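Local coordinates for probable transcriptional regulator, ArsR family protein (Rhodococcus sp. RHA1, PDB 3F6O) that probably regulates transcription as a two-subunit, DNA-binding winged helix-turn-helix factor of the ArsR family, at residues 53-57 with 58-62; 74-77 with 78-81. All blocks are in the same frame, centred on the assembly; numbering follows the deposited sequence.

Contact 1 of 2, residues 53-57 with 58-62; sequences HFLED and SGWIR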
# COMPACT_ATOMS: atom_id res chain seq x y z
N HIS A 53 -0.14 7.80 -15.50
CA HIS A 53 0.19 9.09 -14.89
C HIS A 53 0.29 8.99 -13.37
O HIS A 53 1.16 9.59 -12.75
CB HIS A 53 -0.85 10.15 -15.29
CG HIS A 53 -0.72 10.58 -16.72
ND1 HIS A 53 -1.80 10.75 -17.55
CD2 HIS A 53 0.38 10.86 -17.47
CE1 HIS A 53 -1.39 11.12 -18.75
NE2 HIS A 53 -0.07 11.20 -18.73
N PHE A 54 -0.61 8.22 -12.78
CA PHE A 54 -0.60 8.05 -11.33
C PHE A 54 0.68 7.34 -10.92
O PHE A 54 1.34 7.74 -9.94
CB PHE A 54 -1.86 7.30 -10.84
CG PHE A 54 -2.08 7.43 -9.36
CD1 PHE A 54 -3.03 8.30 -8.87
CD2 PHE A 54 -1.27 6.75 -8.46
CE1 PHE A 54 -3.21 8.44 -7.49
CE2 PHE A 54 -1.44 6.89 -7.08
CZ PHE A 54 -2.38 7.74 -6.60
N LEU A 55 1.06 6.29 -11.67
CA LEU A 55 2.33 5.56 -11.44
C LEU A 55 3.56 6.48 -11.54
O LEU A 55 4.48 6.40 -10.72
CB LEU A 55 2.48 4.37 -12.43
CG LEU A 55 1.62 3.13 -12.07
CD1 LEU A 55 1.80 1.99 -13.11
CD2 LEU A 55 1.95 2.63 -10.64
N GLU A 56 3.55 7.36 -12.52
CA GLU A 56 4.68 8.27 -12.67
C GLU A 56 4.70 9.31 -11.54
O GLU A 56 5.73 9.53 -10.92
CB GLU A 56 4.73 8.92 -14.06
CG GLU A 56 6.13 9.60 -14.28
CD GLU A 56 6.48 9.94 -15.73
OE1 GLU A 56 5.56 9.98 -16.60
OE2 GLU A 56 7.71 10.18 -15.98
N ASP A 57 3.55 9.91 -11.27
CA ASP A 57 3.46 10.95 -10.24
C ASP A 57 3.84 10.43 -8.87
O ASP A 57 4.46 11.14 -8.10
CB ASP A 57 2.07 11.58 -10.19
CG ASP A 57 1.81 12.48 -11.38
OD1 ASP A 57 2.77 12.92 -12.04
OD2 ASP A 57 0.62 12.74 -11.65
N SER A 58 3.46 9.19 -8.55
CA SER A 58 3.81 8.59 -7.28
C SER A 58 5.25 8.01 -7.22
O SER A 58 5.69 7.51 -6.17
CB SER A 58 2.76 7.55 -6.88
OG SER A 58 2.66 6.54 -7.87
N GLY A 59 5.99 8.08 -8.33
CA GLY A 59 7.41 7.66 -8.35
C GLY A 59 7.68 6.20 -8.70
O GLY A 59 8.83 5.77 -8.69
N TRP A 60 6.63 5.42 -9.01
CA TRP A 60 6.78 3.98 -9.32
C TRP A 60 7.40 3.72 -10.70
O TRP A 60 8.05 2.69 -10.90
CB TRP A 60 5.41 3.25 -9.23
CG TRP A 60 5.02 2.91 -7.83
CD1 TRP A 60 4.12 3.56 -7.05
CD2 TRP A 60 5.56 1.85 -7.03
NE1 TRP A 60 4.04 2.94 -5.80
CE2 TRP A 60 4.93 1.90 -5.77
CE3 TRP A 60 6.52 0.85 -7.26
CZ2 TRP A 60 5.21 0.99 -4.75
CZ3 TRP A 60 6.79 -0.06 -6.24
CH2 TRP A 60 6.16 0.04 -5.00
N ILE A 61 7.16 4.61 -11.66
CA ILE A 61 7.72 4.46 -13.01
C ILE A 61 8.26 5.80 -13.52
O ILE A 61 7.92 6.85 -12.98
CB ILE A 61 6.70 3.88 -14.07
CG1 ILE A 61 5.66 4.94 -14.47
CG2 ILE A 61 6.08 2.55 -13.57
CD1 ILE A 61 4.60 4.52 -15.52
N ARG A 62 9.09 5.73 -14.56
CA ARG A 62 9.45 6.88 -15.36
C ARG A 62 9.03 6.61 -16.78
O ARG A 62 9.14 5.49 -17.27
CB ARG A 62 10.96 7.05 -15.42
CG ARG A 62 11.63 7.52 -14.17
CD ARG A 62 13.00 8.04 -14.56
NE ARG A 62 13.90 8.12 -13.43
CZ ARG A 62 14.92 8.96 -13.34
NH1 ARG A 62 15.69 8.95 -12.25
NH2 ARG A 62 15.18 9.82 -14.34
O HOH W 1 8.80 8.90 -11.72
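Ser-58 folds back on Phe-54 at the end of helix 45-57 and grips one carbonyl oxygen twice. Ser-58 N donates to Phe-54 O at 2.9 Å, and Ser-58 OG gives a second, shorter bond to the same oxygen, 2.7 Å long. The two donors arrive from opposite faces of the carbonyl plane, each tilted off it. OG can do this because it is placed between the backbone N and the carbonyl carbon (chi1 59°), which turns it back over the last helical turn. An alanine here takes away the hydroxyl, and Phe-54 O, held then by the backbone N alone of these two donors, would probably leave the last turn less firmly fixed.

The exit itself is a Schellman motif. Gly-59 takes a positive phi of 91°, and a CB at these backbone angles would collide with the carbonyl oxygen of Ser-58. Gly-59 N bonds Glu-56 O at 3.0 Å from above the carbonyl plane, and the motif's second bond, from Trp-60 N to Leu-55 O, is weak and bent (N-H...O angle 129°). Ile-61 N adds a further weak bond to Leu-55 O. The turn thus joins what is probably the recognition helix of the helix-turn-helix to strand 61-66, the first strand of the wing.

An apolar set of contacts accompanies these bonds. Ile-61 sets CD1 against Leu-55 CB, 3.8 Å away, while Leu-55 CD2 packs against Trp-60 CB at 3.8 Å, the two side chains crossing obliquely. Val-23, Leu-24 and Leu-27 of helix 18-28 adjoin these residues. Glu-56 CG passes 3.5 Å from Ile-61 O, and the carboxylate OE1 of Glu-56 reaches on to Thr-63 OG1. One water donates both to Ile-61 O, at 2.6 Å, and to Glu-56 O.

Contact 2 of 2, residues 74-77 with 78-81; sequences IEKE and PFTA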
# COMPACT_ATOMS: atom_id res chain seq x y z
N ILE A 74 10.31 0.87 -14.77
CA ILE A 74 10.05 0.82 -13.35
C ILE A 74 11.14 1.56 -12.58
O ILE A 74 12.30 1.65 -13.05
CB ILE A 74 9.84 -0.66 -12.86
CG1 ILE A 74 8.99 -0.69 -11.59
CG2 ILE A 74 11.19 -1.42 -12.77
CD1 ILE A 74 8.59 -2.10 -11.15
N GLU A 75 10.75 2.12 -11.44
CA GLU A 75 11.67 2.75 -10.52
C GLU A 75 11.77 1.89 -9.28
O GLU A 75 10.79 1.26 -8.89
CB GLU A 75 11.15 4.12 -10.13
CG GLU A 75 11.38 5.17 -11.17
CD GLU A 75 12.87 5.45 -11.36
OE1 GLU A 75 13.48 5.98 -10.42
OE2 GLU A 75 13.43 5.10 -12.41
N LYS A 76 12.92 1.90 -8.62
CA LYS A 76 13.10 1.03 -7.47
C LYS A 76 12.83 1.72 -6.14
O LYS A 76 12.51 1.05 -5.18
CB LYS A 76 14.50 0.42 -7.45
CG LYS A 76 14.74 -0.69 -8.48
CD LYS A 76 13.46 -1.38 -8.94
CE LYS A 76 13.74 -2.40 -10.02
NZ LYS A 76 12.46 -3.07 -10.33
N GLU A 77 12.93 3.04 -6.09
CA GLU A 77 12.78 3.75 -4.81
C GLU A 77 11.49 3.43 -4.03
O GLU A 77 11.56 3.14 -2.82
CB GLU A 77 12.93 5.26 -4.97
CG GLU A 77 14.38 5.72 -5.23
CD GLU A 77 14.96 5.20 -6.55
OE1 GLU A 77 14.24 5.21 -7.61
OE2 GLU A 77 16.14 4.76 -6.50
N PRO A 78 10.32 3.47 -4.71
CA PRO A 78 9.11 3.14 -3.92
C PRO A 78 9.14 1.73 -3.30
O PRO A 78 8.56 1.52 -2.23
CB PRO A 78 7.97 3.32 -4.93
CG PRO A 78 8.53 4.34 -5.94
CD PRO A 78 9.96 3.85 -6.09
N PHE A 79 9.77 0.76 -3.96
CA PHE A 79 9.94 -0.58 -3.37
C PHE A 79 10.67 -0.50 -2.04
O PHE A 79 10.30 -1.15 -1.06
CB PHE A 79 10.71 -1.50 -4.33
CG PHE A 79 9.88 -2.00 -5.48
CD1 PHE A 79 9.96 -1.40 -6.73
CD2 PHE A 79 9.02 -3.09 -5.32
CE1 PHE A 79 9.22 -1.86 -7.79
CE2 PHE A 79 8.26 -3.56 -6.37
CZ PHE A 79 8.35 -2.96 -7.62
N THR A 80 11.71 0.33 -2.02
CA THR A 80 12.53 0.54 -0.86
C THR A 80 11.71 1.18 0.24
O THR A 80 11.78 0.74 1.40
CB THR A 80 13.78 1.37 -1.25
OG1 THR A 80 14.60 0.55 -2.10
CG2 THR A 80 14.59 1.82 -0.02
N ALA A 81 10.90 2.17 -0.12
CA ALA A 81 10.03 2.85 0.86
C ALA A 81 9.05 1.88 1.54
O ALA A 81 8.88 1.91 2.79
CB ALA A 81 9.29 4.01 0.19
O HOH W 2 16.24 2.82 -3.62
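Phe-79 turns its ring edge back to Ile-74 and the loop between them, where the second wing strand of the winged helix, 69-74, gives way to helix 77-94. The path starts at Phe-79 CB, 3.2 Å from Lys-76 O. With CG anti to the carbonyl carbon and beside the backbone N (chi1 -76°), the ring is carried back along the loop. Phe-79 CD1 then comes within 3.5 Å of Glu-75 O, a carbonyl oxygen that lies in the ring plane at its edge, is buried here and has no partner in the model. Further out, Phe-79 CE1 meets the methyl CD1 of Ile-74 at 3.4 Å, and Phe-79 CZ touches that same methyl, the two side chains crossing at about a right angle. Lys-76 CD lies 4.1 Å from Phe-79 CD1.

Trp-93 of the second subunit packs edge-to-face with Phe-79 and makes a cation-pi contact with Lys-76, so this corner belongs to the dimer interface. Two backbone bonds open the helix, a weak one from Thr-80 N to Lys-76 O and a firmer one from Ala-81 N to Glu-77 O at 2.9 Å, nearly straight on to the carbonyl.

How the contacts relate
Contacts 1 and 2 are the entry to and the exit from the wing hairpin, side by side at its base: contact 1 leads from helix 45-57 into strand 61-66, and contact 2 leads from strand 69-74 into helix 77-94. Their centres lie 11 Å apart and the two touch directly. Trp-60 O and Glu-75 N, 2.8 Å apart, make a probable backbone hydrogen bond, and Gly-59 O packs 3.1 Å from Pro-78 CG. A long, weak ion pair joins Arg-62 NE to Glu-75 OE2. The Trp-60 and Phe-79 rings meet edge-to-face, which connects the turn after the probable recognition helix, through Phe-79, to Trp-93 of the second subunit.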